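PDB 6VJ5: ESX-5 secretion-associated protein EspG5 from Mycobacterium marinum, which acts as a specific cytoplasmic chaperone for cognate PE/PPE proteins, keeping their dimers from aggregating, and is required for secretion of LipY and PE31/PPE18. Local coordinates for residues A220-V225 with S243-S248; A227-D232 with L289-W294; R251-Q256 with C271-Q276. All coordinates share one frame; numbering follows the deposited sequence.

Contact 1: A220-V225 with S243-S248; sequences AAEVAV and SLKDGS
Val223 and Leu244 meet as a hydrogen-bonded pair in the antiparallel hairpin of strands 221-231 and 234-247, well inside the large antiparallel sheet of the EspG fold. Their two reciprocal backbone bonds, Val223 N to Leu244 O and Leu244 N to Val223 O, are each 2.8 Å long. The side chains touch through Val223 CB and Leu244 CB at 4.3 Å; Val223 also packs on Val154 and Leu158 of helix 147-159, a buried apolar setting that suits a valine. Toward the start of strand 221-231, Asp246 N donates to Ala221 O (2.9 Å) and Ala220 N to Asp246 O (2.7 Å). The carboxylate of Asp246 is taken up by Arg251 and His162.

The opposite face carries Glu222 and Lys245, a non-hydrogen-bonded pair. The lysine runs extended until a bend at its last torsion (chi4 -64°) turns NZ onto Glu222 OE1. This salt bridge is modelled at 2.4 Å, so short that its length is doubtful. Glu222 OE2 accepts from Leu94 N, and another protein chain packs beside this face on Ala224 and Ser243. The opposite charges of these buried side chains lie close enough to offset one another, which would probably favour their ionised forms.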
# COMPACT_ATOMS: atom_id res chain seq x y z
N ALA C 220 29.85 7.81 -21.69
CA ALA C 220 29.20 9.11 -21.85
C ALA C 220 27.68 8.98 -21.90
O ALA C 220 26.98 9.95 -21.57
CB ALA C 220 29.69 9.81 -23.12
N ALA C 221 27.17 7.82 -22.30
CA ALA C 221 25.75 7.54 -22.37
C ALA C 221 25.58 6.05 -22.60
O ALA C 221 26.40 5.43 -23.29
CB ALA C 221 25.08 8.33 -23.50
N GLU C 222 24.55 5.47 -22.00
CA GLU C 222 24.24 4.06 -22.21
C GLU C 222 22.76 3.88 -22.48
O GLU C 222 21.93 4.72 -22.12
CB GLU C 222 24.61 3.18 -21.00
CG GLU C 222 25.84 3.59 -20.22
CD GLU C 222 26.25 2.52 -19.21
OE1 GLU C 222 26.50 1.37 -19.62
OE2 GLU C 222 26.31 2.83 -18.00
N VAL C 223 22.42 2.75 -23.10
CA VAL C 223 21.04 2.33 -23.29
C VAL C 223 20.94 0.83 -23.03
O VAL C 223 21.81 0.06 -23.46
CB VAL C 223 20.53 2.66 -24.70
CG1 VAL C 223 19.08 2.26 -24.86
CG2 VAL C 223 20.71 4.14 -24.98
N ALA C 224 19.90 0.43 -22.32
CA ALA C 224 19.54 -0.97 -22.14
C ALA C 224 18.17 -1.18 -22.76
O ALA C 224 17.25 -0.39 -22.52
CB ALA C 224 19.53 -1.36 -20.66
N VAL C 225 18.03 -2.22 -23.58
CA VAL C 225 16.80 -2.48 -24.31
C VAL C 225 16.41 -3.94 -24.12
O VAL C 225 17.23 -4.83 -24.33
CB VAL C 225 16.95 -2.16 -25.81
CG1 VAL C 225 15.61 -2.33 -26.53
CG2 VAL C 225 17.49 -0.75 -26.01
N SER C 243 22.57 -3.91 -24.81
CA SER C 243 23.21 -2.79 -24.13
C SER C 243 24.08 -2.03 -25.12
O SER C 243 24.98 -2.61 -25.74
CB SER C 243 24.05 -3.28 -22.95
OG SER C 243 24.74 -2.20 -22.35
N LEU C 244 23.81 -0.73 -25.27
CA LEU C 244 24.66 0.18 -26.02
C LEU C 244 25.40 1.08 -25.04
O LEU C 244 24.81 1.56 -24.06
CB LEU C 244 23.85 1.04 -26.98
CG LEU C 244 22.88 0.32 -27.92
CD1 LEU C 244 22.31 1.33 -28.90
CD2 LEU C 244 23.56 -0.81 -28.65
N LYS C 245 26.68 1.31 -25.30
CA LYS C 245 27.51 2.14 -24.44
C LYS C 245 28.42 3.03 -25.27
O LYS C 245 28.97 2.60 -26.28
CB LYS C 245 28.38 1.28 -23.51
CG LYS C 245 27.60 0.34 -22.61
CD LYS C 245 28.54 -0.56 -21.82
CE LYS C 245 27.77 -1.58 -21.00
NZ LYS C 245 26.92 -0.94 -19.96
N ASP C 246 28.58 4.28 -24.81
CA ASP C 246 29.37 5.30 -25.51
C ASP C 246 30.67 5.57 -24.75
O ASP C 246 30.67 6.29 -23.75
CB ASP C 246 28.58 6.59 -25.65
CG ASP C 246 27.52 6.51 -26.71
OD1 ASP C 246 27.32 5.41 -27.25
OD2 ASP C 246 26.88 7.55 -26.99
N GLY C 247 31.78 5.02 -25.25
CA GLY C 247 33.09 5.28 -24.69
C GLY C 247 33.95 6.14 -25.60
O GLY C 247 33.58 6.46 -26.73
N SER C 248 35.11 6.53 -25.07
CA SER C 248 36.06 7.33 -25.84
C SER C 248 36.27 6.73 -27.22
O SER C 248 36.37 7.46 -28.21
CB SER C 248 37.40 7.40 -25.11
OG SER C 248 37.26 7.98 -23.83
O HOH W 1 23.60 -0.54 -20.92

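Contact 2: A227-D232 with L289-W294; sequences ARQYRD and LPYGEW
Ala227 meets Leu289, with Ala227 CB 3.8 Å from Leu289 CD2; the small methyl lets the leucine branch come down close to the strand backbone. Arg228 starts off away from the loop; its guanidinium forms a salt bridge with Glu32. Gln229 supplies both hydrogen bonds across the contact. Its chain, extended beyond CG (chi2 178°), carries the amide into the type I beta turn from Leu289 to Gly292, part of the loop that follows helix 275-286 and folds back over one face of the sheet. There Gln229 OE1 accepts from Tyr291 N at 2.7 Å, and Gln229 NE2 donates to Gly292 O at 3.0 Å, approaching from above that carbonyl's plane. A glutamine suits the place because one amide both accepts from and donates to the turn backbone. Gly292 ends the turn with a positive phi of 76°, easily adopted without a side chain. The backbone at Tyr230 passes the Tyr291 ring, and Arg231 then lays its CB over one ring face in a CH-pi contact, 3.9 Å from the Tyr291 centroid. On the opposite face Pro290 CG sits over the ring centre, 3.9 Å above the Tyr291 plane.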
# COMPACT_ATOMS: atom_id res chain seq x y z
N ALA C 227 12.54 -6.68 -23.65
CA ALA C 227 11.11 -6.80 -23.94
C ALA C 227 10.46 -7.80 -22.99
O ALA C 227 11.12 -8.63 -22.36
CB ALA C 227 10.88 -7.24 -25.39
N ARG C 228 9.13 -7.72 -22.93
CA ARG C 228 8.32 -8.56 -22.06
C ARG C 228 7.06 -8.96 -22.82
O ARG C 228 6.44 -8.13 -23.49
CB ARG C 228 7.97 -7.82 -20.77
CG ARG C 228 7.95 -8.69 -19.52
CD ARG C 228 8.13 -7.86 -18.23
NE ARG C 228 7.72 -6.47 -18.39
CZ ARG C 228 8.48 -5.42 -18.10
NH1 ARG C 228 8.01 -4.20 -18.29
NH2 ARG C 228 9.69 -5.58 -17.60
N GLN C 229 6.69 -10.24 -22.73
CA GLN C 229 5.53 -10.79 -23.41
C GLN C 229 4.55 -11.37 -22.40
O GLN C 229 4.95 -11.84 -21.33
CB GLN C 229 5.95 -11.88 -24.41
CG GLN C 229 5.25 -11.80 -25.75
CD GLN C 229 5.74 -12.86 -26.72
OE1 GLN C 229 6.43 -13.81 -26.33
NE2 GLN C 229 5.38 -12.71 -27.99
N TYR C 230 3.27 -11.34 -22.75
CA TYR C 230 2.20 -11.76 -21.85
C TYR C 230 1.24 -12.73 -22.53
O TYR C 230 0.70 -12.42 -23.60
CB TYR C 230 1.41 -10.55 -21.33
CG TYR C 230 2.24 -9.52 -20.59
CD1 TYR C 230 2.57 -9.72 -19.25
CD2 TYR C 230 2.68 -8.37 -21.21
CE1 TYR C 230 3.32 -8.79 -18.56
CE2 TYR C 230 3.44 -7.43 -20.53
CZ TYR C 230 3.76 -7.65 -19.20
OH TYR C 230 4.51 -6.73 -18.51
N ARG C 231 1.02 -13.88 -21.90
CA ARG C 231 0.01 -14.85 -22.31
C ARG C 231 -0.87 -15.17 -21.11
O ARG C 231 -0.40 -15.21 -19.97
CB ARG C 231 0.64 -16.13 -22.86
CG ARG C 231 -0.37 -17.20 -23.28
CD ARG C 231 0.33 -18.52 -23.61
NE ARG C 231 0.85 -18.55 -24.97
CZ ARG C 231 1.63 -19.51 -25.47
NH1 ARG C 231 1.98 -20.53 -24.70
NH2 ARG C 231 2.04 -19.44 -26.72
N ASP C 232 -2.16 -15.42 -21.38
CA ASP C 232 -3.19 -15.55 -20.34
C ASP C 232 -2.88 -14.60 -19.17
O ASP C 232 -3.11 -13.39 -19.28
CB ASP C 232 -3.33 -17.01 -19.87
CG ASP C 232 -2.02 -17.65 -19.45
OD1 ASP C 232 -1.13 -17.84 -20.30
OD2 ASP C 232 -1.88 -17.96 -18.24
N LEU C 289 11.95 -13.70 -26.95
CA LEU C 289 10.75 -13.68 -26.12
C LEU C 289 10.18 -15.10 -25.99
O LEU C 289 10.31 -15.91 -26.91
CB LEU C 289 9.71 -12.74 -26.71
CG LEU C 289 10.00 -11.26 -26.50
CD1 LEU C 289 9.18 -10.41 -27.44
CD2 LEU C 289 9.72 -10.88 -25.05
N PRO C 290 9.51 -15.40 -24.88
CA PRO C 290 9.13 -16.80 -24.62
C PRO C 290 7.94 -17.28 -25.44
O PRO C 290 7.86 -18.48 -25.71
CB PRO C 290 8.80 -16.80 -23.12
CG PRO C 290 8.36 -15.38 -22.83
CD PRO C 290 9.20 -14.50 -23.74
N TYR C 291 7.02 -16.40 -25.84
CA TYR C 291 5.76 -16.83 -26.45
C TYR C 291 5.72 -16.58 -27.96
O TYR C 291 4.66 -16.34 -28.53
CB TYR C 291 4.58 -16.13 -25.77
CG TYR C 291 4.57 -16.25 -24.26
CD1 TYR C 291 5.00 -17.41 -23.62
CD2 TYR C 291 4.13 -15.20 -23.46
CE1 TYR C 291 4.99 -17.52 -22.24
CE2 TYR C 291 4.12 -15.30 -22.08
CZ TYR C 291 4.55 -16.46 -21.47
OH TYR C 291 4.54 -16.55 -20.10
N GLY C 292 6.87 -16.64 -28.62
CA GLY C 292 6.89 -16.67 -30.07
C GLY C 292 6.64 -15.32 -30.72
O GLY C 292 6.75 -14.26 -30.10
N GLU C 293 6.25 -15.38 -31.99
CA GLU C 293 6.15 -14.22 -32.87
C GLU C 293 5.61 -12.99 -32.15
O GLU C 293 4.45 -12.96 -31.73
CB GLU C 293 5.26 -14.56 -34.06
CG GLU C 293 5.86 -15.57 -35.01
CD GLU C 293 4.95 -15.90 -36.17
OE1 GLU C 293 3.84 -15.33 -36.24
OE2 GLU C 293 5.34 -16.74 -37.01
N TRP C 294 6.45 -11.96 -32.06
CA TRP C 294 6.12 -10.80 -31.25
C TRP C 294 5.17 -9.84 -31.95
O TRP C 294 4.33 -9.22 -31.31
CB TRP C 294 7.41 -10.07 -30.85
CG TRP C 294 8.22 -9.59 -32.02
CD1 TRP C 294 9.13 -10.31 -32.73
CD2 TRP C 294 8.18 -8.28 -32.60
NE1 TRP C 294 9.67 -9.53 -33.72
CE2 TRP C 294 9.11 -8.28 -33.66
CE3 TRP C 294 7.47 -7.12 -32.32
CZ2 TRP C 294 9.33 -7.15 -34.45
CZ3 TRP C 294 7.69 -6.00 -33.11
CH2 TRP C 294 8.61 -6.03 -34.16

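Contact 3: R251-Q256 with C271-Q276; sequences RIALYQ and CPATPQ
The Tyr255 ring meets Cys271 obliquely: the sulfur is 5.2 Å from the Tyr255 centroid, 58° off the ring normal, and Cys271 SG comes within 4.0 Å of Tyr255 OH. This sulfur-aromatic contact belongs to the beta hairpin of strands 250-256 and 267-272, near its open end, where the second strand gives way to helix 275-286. Tyr255 CG stands between its backbone N and carbonyl carbon (chi1 62°), a rotation that brings the ring back toward the partner strand and onto Val280 and Thr284 of that helix. The other flat group, the Arg251 guanidinium, makes a salt bridge with Glu159 besides the one to Asp246, while the aliphatic part of the same side chain serves the contact: Arg251 CG presses on Ala273 CB at 3.4 Å.

Backbone bonds set the register. Ala253 N donates to Cys271 O at 2.9 Å, Cys271 N returns a bond to Ala253 O at 3.0 Å, and Ala273 N reaches Arg251 O at 3.1 Å. Small alanines suit this place, where the chain leaves the strand: Ala253 CB and Ala273 CB, 4.3 Å apart, let it pass close. Ala273 centres an inverse gamma turn, closed by Thr274 N on Pro272 O, and Thr274 then acts as N-cap of the helix, its OG1 accepting from Leu277 N. Pro272, lacking an N-H, sits in a non-hydrogen-bonded pair with Ile252, where none is needed toward that strand. Beside this pair the Ile252 CG2 methyl rests 3.3 Å from Cys271 O.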
# COMPACT_ATOMS: atom_id res chain seq x y z
N ARG C 251 30.89 3.88 -29.84
CA ARG C 251 29.70 3.25 -29.29
C ARG C 251 29.72 1.75 -29.56
O ARG C 251 29.88 1.32 -30.71
CB ARG C 251 28.44 3.87 -29.90
CG ARG C 251 27.14 3.29 -29.38
CD ARG C 251 25.96 4.06 -29.93
NE ARG C 251 25.94 5.43 -29.43
CZ ARG C 251 25.37 6.45 -30.06
NH1 ARG C 251 24.77 6.25 -31.23
NH2 ARG C 251 25.40 7.67 -29.52
N ILE C 252 29.54 0.97 -28.50
CA ILE C 252 29.58 -0.49 -28.56
C ILE C 252 28.20 -1.05 -28.25
O ILE C 252 27.42 -0.46 -27.50
CB ILE C 252 30.63 -1.05 -27.57
CG1 ILE C 252 31.98 -0.36 -27.78
CG2 ILE C 252 30.75 -2.56 -27.72
CD1 ILE C 252 33.07 -0.83 -26.83
N ALA C 253 27.91 -2.20 -28.85
CA ALA C 253 26.65 -2.90 -28.65
C ALA C 253 26.93 -4.29 -28.09
O ALA C 253 27.77 -5.02 -28.63
CB ALA C 253 25.86 -3.02 -29.96
N LEU C 254 26.22 -4.65 -27.02
CA LEU C 254 26.36 -5.95 -26.39
C LEU C 254 24.99 -6.60 -26.29
O LEU C 254 24.01 -5.95 -25.92
CB LEU C 254 26.96 -5.82 -24.99
CG LEU C 254 28.29 -5.06 -24.90
CD1 LEU C 254 28.45 -4.45 -23.52
CD2 LEU C 254 29.44 -6.00 -25.21
N TYR C 255 24.92 -7.89 -26.59
CA TYR C 255 23.66 -8.60 -26.47
C TYR C 255 23.90 -10.10 -26.57
O TYR C 255 24.86 -10.54 -27.21
CB TYR C 255 22.67 -8.16 -27.55
CG TYR C 255 23.14 -8.45 -28.96
CD1 TYR C 255 22.89 -9.68 -29.55
CD2 TYR C 255 23.83 -7.50 -29.69
CE1 TYR C 255 23.31 -9.95 -30.83
CE2 TYR C 255 24.26 -7.76 -30.98
CZ TYR C 255 24.00 -8.99 -31.54
OH TYR C 255 24.42 -9.27 -32.82
N GLN C 256 23.02 -10.86 -25.93
CA GLN C 256 23.02 -12.31 -26.09
C GLN C 256 22.35 -12.68 -27.40
O GLN C 256 21.49 -11.96 -27.91
CB GLN C 256 22.29 -12.98 -24.93
CG GLN C 256 23.12 -13.13 -23.67
CD GLN C 256 22.29 -13.55 -22.48
OE1 GLN C 256 22.11 -14.74 -22.21
NE2 GLN C 256 21.78 -12.57 -21.75
N CYS C 271 29.91 -6.16 -30.43
CA CYS C 271 29.80 -5.65 -31.78
C CYS C 271 29.98 -4.14 -31.79
O CYS C 271 29.74 -3.47 -30.78
CB CYS C 271 28.42 -5.99 -32.38
SG CYS C 271 28.13 -7.76 -32.61
N PRO C 272 30.42 -3.57 -32.91
CA PRO C 272 30.35 -2.12 -33.07
C PRO C 272 28.91 -1.71 -33.35
O PRO C 272 28.19 -2.37 -34.10
CB PRO C 272 31.26 -1.84 -34.28
CG PRO C 272 31.18 -3.10 -35.09
CD PRO C 272 30.99 -4.24 -34.10
N ALA C 273 28.49 -0.62 -32.72
CA ALA C 273 27.10 -0.20 -32.78
C ALA C 273 26.72 0.38 -34.14
O ALA C 273 26.26 1.52 -34.22
CB ALA C 273 26.80 0.81 -31.68
N THR C 274 26.89 -0.40 -35.21
CA THR C 274 26.46 0.05 -36.52
C THR C 274 24.93 0.07 -36.58
O THR C 274 24.27 -0.75 -35.94
CB THR C 274 26.99 -0.86 -37.62
OG1 THR C 274 26.44 -2.17 -37.48
CG2 THR C 274 28.51 -0.94 -37.57
N PRO C 275 24.35 0.98 -37.36
CA PRO C 275 22.88 0.97 -37.51
C PRO C 275 22.34 -0.41 -37.85
O PRO C 275 21.26 -0.78 -37.39
CB PRO C 275 22.63 1.98 -38.63
CG PRO C 275 23.80 2.92 -38.55
CD PRO C 275 24.98 2.06 -38.15
N GLN C 276 23.08 -1.19 -38.64
CA GLN C 276 22.61 -2.53 -38.99
C GLN C 276 22.70 -3.48 -37.80
O GLN C 276 21.77 -4.25 -37.54
CB GLN C 276 23.40 -3.09 -40.17
CG GLN C 276 22.88 -4.43 -40.67
CD GLN C 276 23.99 -5.37 -41.10
OE1 GLN C 276 23.92 -6.58 -40.85
NE2 GLN C 276 25.01 -4.83 -41.76

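How the contacts relate
All three contacts belong to the same large sheet. Contacts 1 and 3 are close neighbours, their centres 10 Å apart, because strands 234-247 and 250-256 lie side by side: Asp246 OD1 meets Arg251 NE at 2.6 Å, and Leu244 CD2 packs 3.4 Å from Ala253 CB. Contact 2 uses the far end of contact 1's strand 221-231, yet its centre is about 26 Å from that of contact 1, on the opposite side of the chain's centre. Contact 3 is nested in the loop that contact 2 closes, nearest atoms about 10 Å apart. Another protein chain reaches several residues of contacts 1 and 3 but only Arg228 in contact 2, consistent with a partner bound along the sheet.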